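Autolysin E (Staphylococcus aureus, PDB 4PI8) probably hydrolyses the beta-1,4 bond from N-acetylglucosamine to N-acetylmuramic acid in bacterial peptidoglycan, as a glucosaminidase of the lysozyme clan. Local coordinates at residues N71-G76 and D209-Q214; A195-I198 and D202-A205. The protein carries 1 engineered substitution. One frame throughout, in Å; residues are numbered along the deposited sequence. Where two conformers were deposited one is given.

Contact 1 of 2, residues N71-G76 and D209-Q214; sequences NQLLKG and DKSYKQ
L73 reaches across to S211 and Q214 where helix 67-74 packs by its last turn against helix 200-215, a helix-helix contact in the mainly helical fold of this lysozyme-clan glucosaminidase. The apolar part is small and centred on L73. Its CG stands anti to the carbonyl carbon (chi1 -69°), and the isopropyl fork extends toward the other helix. Both methyls lie against the S211 hydroxymethyl from the same side: CD2 lies 3.3 Å from S211 OG and CD1 lies 4.0 Å from S211 CB. Serine suits this place because it is short enough to let the leucine come close, and its OG is hydrogen-bonded back to L207 O of its own helix, so the hydroxyl can be buried beneath methyls. F215 adds an aromatic surface against L73 and Q72.

The polar part lies on the more exposed side. Q214, long and extended, with CG anti to its backbone N (chi1 178°), runs past L73 in the opposite direction, its OE1 3.9 Å from L73 CD2. A water joins the helices here, accepting from Q214 NE2 at 3.3 Å and donating to Q72 O at 3.2 Å.

Contact 2 of 2, residues A195-I198 and D202-A205; sequences ASDI and DKIA. With SO4 (sulfate ion), chain N.
In the loop that contributes S196 to the glycan-binding pocket, just ahead of helix 200-215, D197 forms a salt bridge with K203 in the first turn of that helix. K203 is extended beyond CG and crosses the aspartate side chain at about a right angle, bringing NZ to 2.8 Å from D197 OD2. The ammonium meets the syn side of that oxygen, 19° out of the carboxylate plane. D197 points its CB toward the helix, and CG anti to the backbone N (chi1 179°) carries the carboxylate on to the lysine. The other oxygen, OD1, accepts from R199 N; a short acid can thus hold the loop and the lysine together. K203 NZ also pairs with E28. A water lies 2.9 Å from I198 O and 2.6 Å from D202 OD2, within bonding distance, while D202 OD1 is engaged by K55.

At the loop backbone, S196 N donates a nearly straight hydrogen bond to O2 of a sulfate probably from the crystallisation liquor (3.0 Å, 163°), and D197 N donates one to O3 (3.1 Å). Strand 32-35 supplies F33 against both D197 and K203, I198 packs on R183 and W184 of helix 179-184, and V107 of helix 98-108 touches K203.

Both contacts use helix 200-215, contact 2 near its start and contact 1 near its end, with centres 19 Å apart. Contact 2 lies about 8 Å from the centre of the chain, beside the glycan pocket; contact 1 lies about 17 Å out, with exposed glutamines. Each is partly buried, but their chemistry differs. Charge dominates the inner one, where a short-range pairing ties a loop to the helix that follows it; the outer one brings together helices far apart in sequence through methyl packing and a bridging water. Helix 98-108 touches helix 200-215 at both places.

Contact 1 of 2, residues N71-G76 and D209-Q214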
ATOM      1  N   ASN A  71       7.449   2.517  17.431  1.00 13.43           N
ATOM      2  CA  ASN A  71       6.458   3.231  18.267  1.00 13.76           C
ATOM      3  C   ASN A  71       6.647   4.721  18.221  1.00 14.93           C
ATOM      4  O   ASN A  71       5.636   5.454  18.266  1.00 16.26           O
ATOM      5  CB  ASN A  71       6.417   2.693  19.664  1.00 14.03           C
ATOM      6  CG  ASN A  71       5.579   1.427  19.751  1.00 14.88           C
ATOM      7  OD1 ASN A  71       4.568   1.291  19.055  1.00 14.91           O
ATOM      8  ND2 ASN A  71       5.939   0.514  20.604  1.00 16.23           N
ATOM      9  N   GLN A  72       7.867   5.206  18.055  1.00 16.90           N
ATOM     10  CA  GLN A  72       8.052   6.669  17.828  1.00 17.14           C
ATOM     11  C   GLN A  72       7.360   7.120  16.595  1.00 19.75           C
ATOM     12  O   GLN A  72       6.644   8.160  16.609  1.00 21.13           O
ATOM     13  CB  GLN A  72       9.499   6.993  17.532  0.52 19.06           C
ATOM     14  CG  GLN A  72      10.365   7.198  18.704  0.52 20.03           C
ATOM     15  CD  GLN A  72      11.737   7.644  18.275  0.52 20.83           C
ATOM     16  OE1 GLN A  72      11.929   8.743  17.639  0.52 22.26           O
ATOM     17  NE2 GLN A  72      12.720   6.784  18.574  0.52 21.55           N
ATOM     18  N   LEU A  73       7.444   6.372  15.490  1.00 17.26           N
ATOM     19  CA  LEU A  73       6.706   6.717  14.278  1.00 19.50           C
ATOM     20  C   LEU A  73       5.241   6.717  14.487  1.00 19.27           C
ATOM     21  O   LEU A  73       4.561   7.438  13.822  1.00 19.87           O
ATOM     22  CB  LEU A  73       7.059   5.787  13.102  1.00 20.97           C
ATOM     23  CG  LEU A  73       8.443   5.879  12.503  1.00 22.51           C
ATOM     24  CD1 LEU A  73       8.533   4.871  11.386  1.00 22.42           C
ATOM     25  CD2 LEU A  73       8.670   7.295  11.965  1.00 23.88           C
ATOM     26  N   LEU A  74       4.696   5.823  15.312  1.00 15.06           N
ATOM     27  CA  LEU A  74       3.313   5.651  15.518  1.00 15.20           C
ATOM     28  C   LEU A  74       2.698   6.552  16.599  1.00 15.21           C
ATOM     29  O   LEU A  74       1.510   6.504  16.804  1.00 16.41           O
ATOM     30  CB  LEU A  74       3.006   4.188  15.830  1.00 14.74           C
ATOM     31  CG  LEU A  74       3.319   3.229  14.679  1.00 14.42           C
ATOM     32  CD1 LEU A  74       3.152   1.814  15.160  1.00 14.59           C
ATOM     33  CD2 LEU A  74       2.444   3.525  13.483  1.00 16.01           C
ATOM     34  N   LYS A  75       3.529   7.280  17.310  1.00 16.28           N
ATOM     35  CA  LYS A  75       3.034   8.215  18.357  1.00 17.89           C
ATOM     36  C   LYS A  75       2.097   9.246  17.721  1.00 17.42           C
ATOM     37  O   LYS A  75       2.384   9.846  16.670  1.00 19.12           O
ATOM     38  CB  LYS A  75       4.177   8.902  19.093  1.00 20.00           C
ATOM     39  CG  LYS A  75       3.773   9.467  20.450  1.00 25.86           C
ATOM     40  CD  LYS A  75       3.488   8.349  21.454  1.00 29.95           C
ATOM     41  CE  LYS A  75       3.010   8.844  22.799  1.00 39.23           C
ATOM     42  NZ  LYS A  75       3.012   7.661  23.707  1.00 41.70           N
ATOM     43  N   GLY A  76       0.924   9.408  18.322  1.00 17.32           N
ATOM     44  CA  GLY A  76      -0.083  10.281  17.813  1.00 16.98           C
ATOM     45  C   GLY A  76      -0.765   9.809  16.569  1.00 16.22           C
ATOM     46  O   GLY A  76      -1.483  10.581  15.865  1.00 18.79           O
ATOM     47  N   ASP A 209      10.253   8.279   3.070  1.00 12.80           N
ATOM     48  CA  ASP A 209      11.505   9.044   3.011  1.00 13.47           C
ATOM     49  C   ASP A 209      11.714   9.814   4.327  1.00 13.30           C
ATOM     50  O   ASP A 209      12.855   9.861   4.818  1.00 14.22           O
ATOM     51  CB  ASP A 209      11.471   9.994   1.825  1.00 15.52           C
ATOM     52  CG  ASP A 209      12.859  10.265   1.262  1.00 20.09           C
ATOM     53  OD1 ASP A 209      13.827   9.522   1.496  1.00 23.47           O
ATOM     54  OD2 ASP A 209      12.916  11.231   0.488  1.00 23.52           O
ATOM     55  N   LYS A 210      10.654  10.407   4.843  1.00 12.30           N
ATOM     56  CA  LYS A 210      10.775  11.123   6.110  0.60 14.15           C
ATOM     57  C   LYS A 210      11.284  10.165   7.203  1.00 13.71           C
ATOM     58  O   LYS A 210      12.164  10.501   8.008  1.00 14.09           O
ATOM     59  CB  LYS A 210       9.446  11.760   6.464  0.60 17.66           C
ATOM     60  CG  LYS A 210       9.468  12.883   7.472  0.60 19.73           C
ATOM     61  CD  LYS A 210       8.064  13.479   7.601  0.60 22.92           C
ATOM     62  CE  LYS A 210       7.891  14.668   6.709  0.60 22.50           C
ATOM     63  NZ  LYS A 210       6.628  15.373   7.036  0.60 21.36           N
ATOM     64  N   SER A 211      10.726   8.951   7.277  1.00 13.69           N
ATOM     65  CA  SER A 211      11.115   8.028   8.334  1.00 13.87           C
ATOM     66  C   SER A 211      12.542   7.532   8.125  1.00 14.40           C
ATOM     67  O   SER A 211      13.302   7.361   9.101  1.00 14.69           O
ATOM     68  CB  SER A 211      10.139   6.864   8.356  1.00 14.72           C
ATOM     69  OG  SER A 211       8.856   7.282   8.640  1.00 16.97           O
ATOM     70  N   TYR A 212      12.958   7.297   6.878  1.00 13.94           N
ATOM     71  CA  TYR A 212      14.334   6.901   6.593  1.00 14.04           C
ATOM     72  C   TYR A 212      15.297   7.992   7.114  1.00 15.11           C
ATOM     73  O   TYR A 212      16.327   7.659   7.701  1.00 17.00           O
ATOM     74  CB  TYR A 212      14.615   6.657   5.078  1.00 15.00           C
ATOM     75  CG  TYR A 212      14.369   5.241   4.641  1.00 14.10           C
ATOM     76  CD1 TYR A 212      13.133   4.646   4.778  1.00 14.23           C
ATOM     77  CD2 TYR A 212      15.380   4.493   4.104  1.00 15.66           C
ATOM     78  CE1 TYR A 212      12.975   3.306   4.429  1.00 14.21           C
ATOM     79  CE2 TYR A 212      15.201   3.154   3.741  1.00 16.58           C
ATOM     80  CZ  TYR A 212      13.970   2.600   3.928  1.00 14.84           C
ATOM     81  OH  TYR A 212      13.818   1.263   3.588  1.00 15.56           O
ATOM     82  N   LYS A 213      14.979   9.253   6.812  1.00 14.95           N
ATOM     83  CA  LYS A 213      15.900  10.339   7.188  1.00 15.82           C
ATOM     84  C   LYS A 213      15.822  10.600   8.681  1.00 16.98           C
ATOM     85  O   LYS A 213      16.846  11.083   9.274  1.00 19.47           O
ATOM     86  CB  LYS A 213      15.635  11.560   6.350  1.00 15.84           C
ATOM     87  CG  LYS A 213      15.993  11.366   4.902  1.00 15.30           C
ATOM     88  CD  LYS A 213      15.707  12.515   3.962  1.00 16.60           C
ATOM     89  CE  LYS A 213      16.056  12.128   2.537  1.00 18.18           C
ATOM     90  NZ  LYS A 213      15.934  13.198   1.547  1.00 19.77           N
ATOM     91  N   GLN A 214      14.736  10.296   9.349  1.00 14.80           N
ATOM     92  CA  GLN A 214      14.604  10.466  10.780  1.00 14.53           C
ATOM     93  C   GLN A 214      15.522   9.495  11.490  1.00 16.06           C
ATOM     94  O   GLN A 214      16.125   9.851  12.526  1.00 18.44           O
ATOM     95  CB  GLN A 214      13.156  10.278  11.250  1.00 15.90           C
ATOM     96  CG  GLN A 214      12.952  10.390  12.748  1.00 16.44           C
ATOM     97  CD  GLN A 214      11.544  10.429  13.182  1.00 16.89           C
ATOM     98  OE1 GLN A 214      10.661  10.585  12.379  1.00 19.97           O
ATOM     99  NE2 GLN A 214      11.330  10.342  14.448  1.00 19.39           N
TER
HETATM  100  O   HOH W   1       8.210  10.683  15.313  1.00 32.13           O

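Contact 2 of 2, residues A195-I198 and D202-A205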
ATOM      1  N   ALA A 195      -4.071   0.205  -6.105  1.00 13.31           N
ATOM      2  CA  ALA A 195      -4.919   1.321  -5.829  1.00 14.68           C
ATOM      3  C   ALA A 195      -5.297   2.050  -7.089  1.00 15.46           C
ATOM      4  O   ALA A 195      -4.560   1.937  -8.086  1.00 15.66           O
ATOM      5  CB  ALA A 195      -4.200   2.246  -4.879  1.00 15.40           C
ATOM      6  N   SER A 196      -6.419   2.799  -7.046  1.00 15.37           N
ATOM      7  CA  SER A 196      -6.793   3.681  -8.165  1.00 16.42           C
ATOM      8  C   SER A 196      -6.225   5.055  -8.095  1.00 14.99           C
ATOM      9  O   SER A 196      -6.076   5.713  -9.096  1.00 15.65           O
ATOM     10  CB  SER A 196      -8.312   3.722  -8.312  0.50 18.12           C
ATOM     11  OG  SER A 196      -8.917   4.353  -7.198  0.50 18.60           O
ATOM     12  N   ASP A 197      -5.875   5.523  -6.880  1.00 15.05           N
ATOM     13  CA  ASP A 197      -5.301   6.844  -6.731  1.00 15.58           C
ATOM     14  C   ASP A 197      -3.977   6.906  -7.517  1.00 15.23           C
ATOM     15  O   ASP A 197      -3.034   6.202  -7.188  1.00 13.85           O
ATOM     16  CB  ASP A 197      -5.095   7.131  -5.237  1.00 17.33           C
ATOM     17  CG  ASP A 197      -4.489   8.468  -4.954  1.00 18.23           C
ATOM     18  OD1 ASP A 197      -4.147   9.287  -5.810  1.00 19.00           O
ATOM     19  OD2 ASP A 197      -4.286   8.645  -3.712  1.00 23.38           O
ATOM     20  N   ILE A 198      -3.887   7.816  -8.492  1.00 15.06           N
ATOM     21  CA  ILE A 198      -2.687   7.987  -9.307  1.00 16.50           C
ATOM     22  C   ILE A 198      -1.454   8.457  -8.530  1.00 14.96           C
ATOM     23  O   ILE A 198      -0.329   8.336  -9.039  1.00 15.39           O
ATOM     24  CB  ILE A 198      -2.907   8.841 -10.561  1.00 18.10           C
ATOM     25  CG1 ILE A 198      -3.113  10.333 -10.207  1.00 18.08           C
ATOM     26  CG2 ILE A 198      -4.005   8.224 -11.420  1.00 17.81           C
ATOM     27  CD1 ILE A 198      -3.296  11.213 -11.446  1.00 20.26           C
ATOM     28  N   ASP A 202       3.245   7.942  -4.460  1.00 13.82           N
ATOM     29  CA  ASP A 202       3.935   9.148  -3.975  1.00 14.90           C
ATOM     30  C   ASP A 202       3.595   9.409  -2.522  1.00 14.35           C
ATOM     31  O   ASP A 202       4.489   9.838  -1.774  1.00 15.31           O
ATOM     32  CB  ASP A 202       3.484  10.344  -4.824  1.00 16.12           C
ATOM     33  CG  ASP A 202       3.756  10.118  -6.267  1.00 20.61           C
ATOM     34  OD1 ASP A 202       4.917  10.219  -6.673  1.00 23.53           O
ATOM     35  OD2 ASP A 202       2.837   9.735  -6.989  1.00 25.00           O
ATOM     36  N   LYS A 203       2.370   9.227  -2.127  1.00 13.78           N
ATOM     37  CA  LYS A 203       1.965   9.506  -0.743  1.00 13.44           C
ATOM     38  C   LYS A 203       2.704   8.568   0.221  1.00 13.33           C
ATOM     39  O   LYS A 203       3.239   9.012   1.272  1.00 14.31           O
ATOM     40  CB  LYS A 203       0.493   9.380  -0.535  1.00 15.46           C
ATOM     41  CG  LYS A 203      -0.300  10.409  -1.348  1.00 18.43           C
ATOM     42  CD  LYS A 203      -1.803  10.099  -1.355  1.00 20.73           C
ATOM     43  CE  LYS A 203      -2.591  11.220  -2.040  1.00 25.48           C
ATOM     44  NZ  LYS A 203      -4.016  10.881  -2.123  1.00 28.57           N
ATOM     45  N   ILE A 204       2.786   7.301  -0.083  1.00 12.35           N
ATOM     46  CA  ILE A 204       3.460   6.347   0.806  1.00 12.17           C
ATOM     47  C   ILE A 204       4.948   6.648   0.796  1.00 12.44           C
ATOM     48  O   ILE A 204       5.612   6.655   1.845  1.00 12.24           O
ATOM     49  CB  ILE A 204       3.131   4.880   0.361  1.00 12.14           C
ATOM     50  CG1 ILE A 204       1.640   4.629   0.500  1.00 12.15           C
ATOM     51  CG2 ILE A 204       3.925   3.919   1.212  1.00 11.98           C
ATOM     52  CD1 ILE A 204       1.198   3.318  -0.058  1.00 13.57           C
ATOM     53  N   ALA A 205       5.509   6.886  -0.381  1.00 12.33           N
ATOM     54  CA  ALA A 205       6.977   7.169  -0.525  1.00 12.63           C
ATOM     55  C   ALA A 205       7.390   8.412   0.282  1.00 12.21           C
ATOM     56  O   ALA A 205       8.495   8.410   0.858  1.00 12.74           O
ATOM     57  CB  ALA A 205       7.354   7.348  -2.001  1.00 14.15           C
TER
HETATM   58  S   SO4 N 314      -7.877   3.172  -3.789  0.70 22.71           S
HETATM   59  O1  SO4 N 314      -7.202   2.658  -2.562  0.70 26.62           O
HETATM   60  O2  SO4 N 314      -8.122   2.070  -4.682  0.70 19.29           O
HETATM   61  O3  SO4 N 314      -7.126   4.347  -4.319  0.70 18.61           O
HETATM   62  O4  SO4 N 314      -9.267   3.657  -3.413  0.70 24.32           O
HETATM   63  O   HOH W   2       2.350   9.431  -9.536  1.00 29.32           O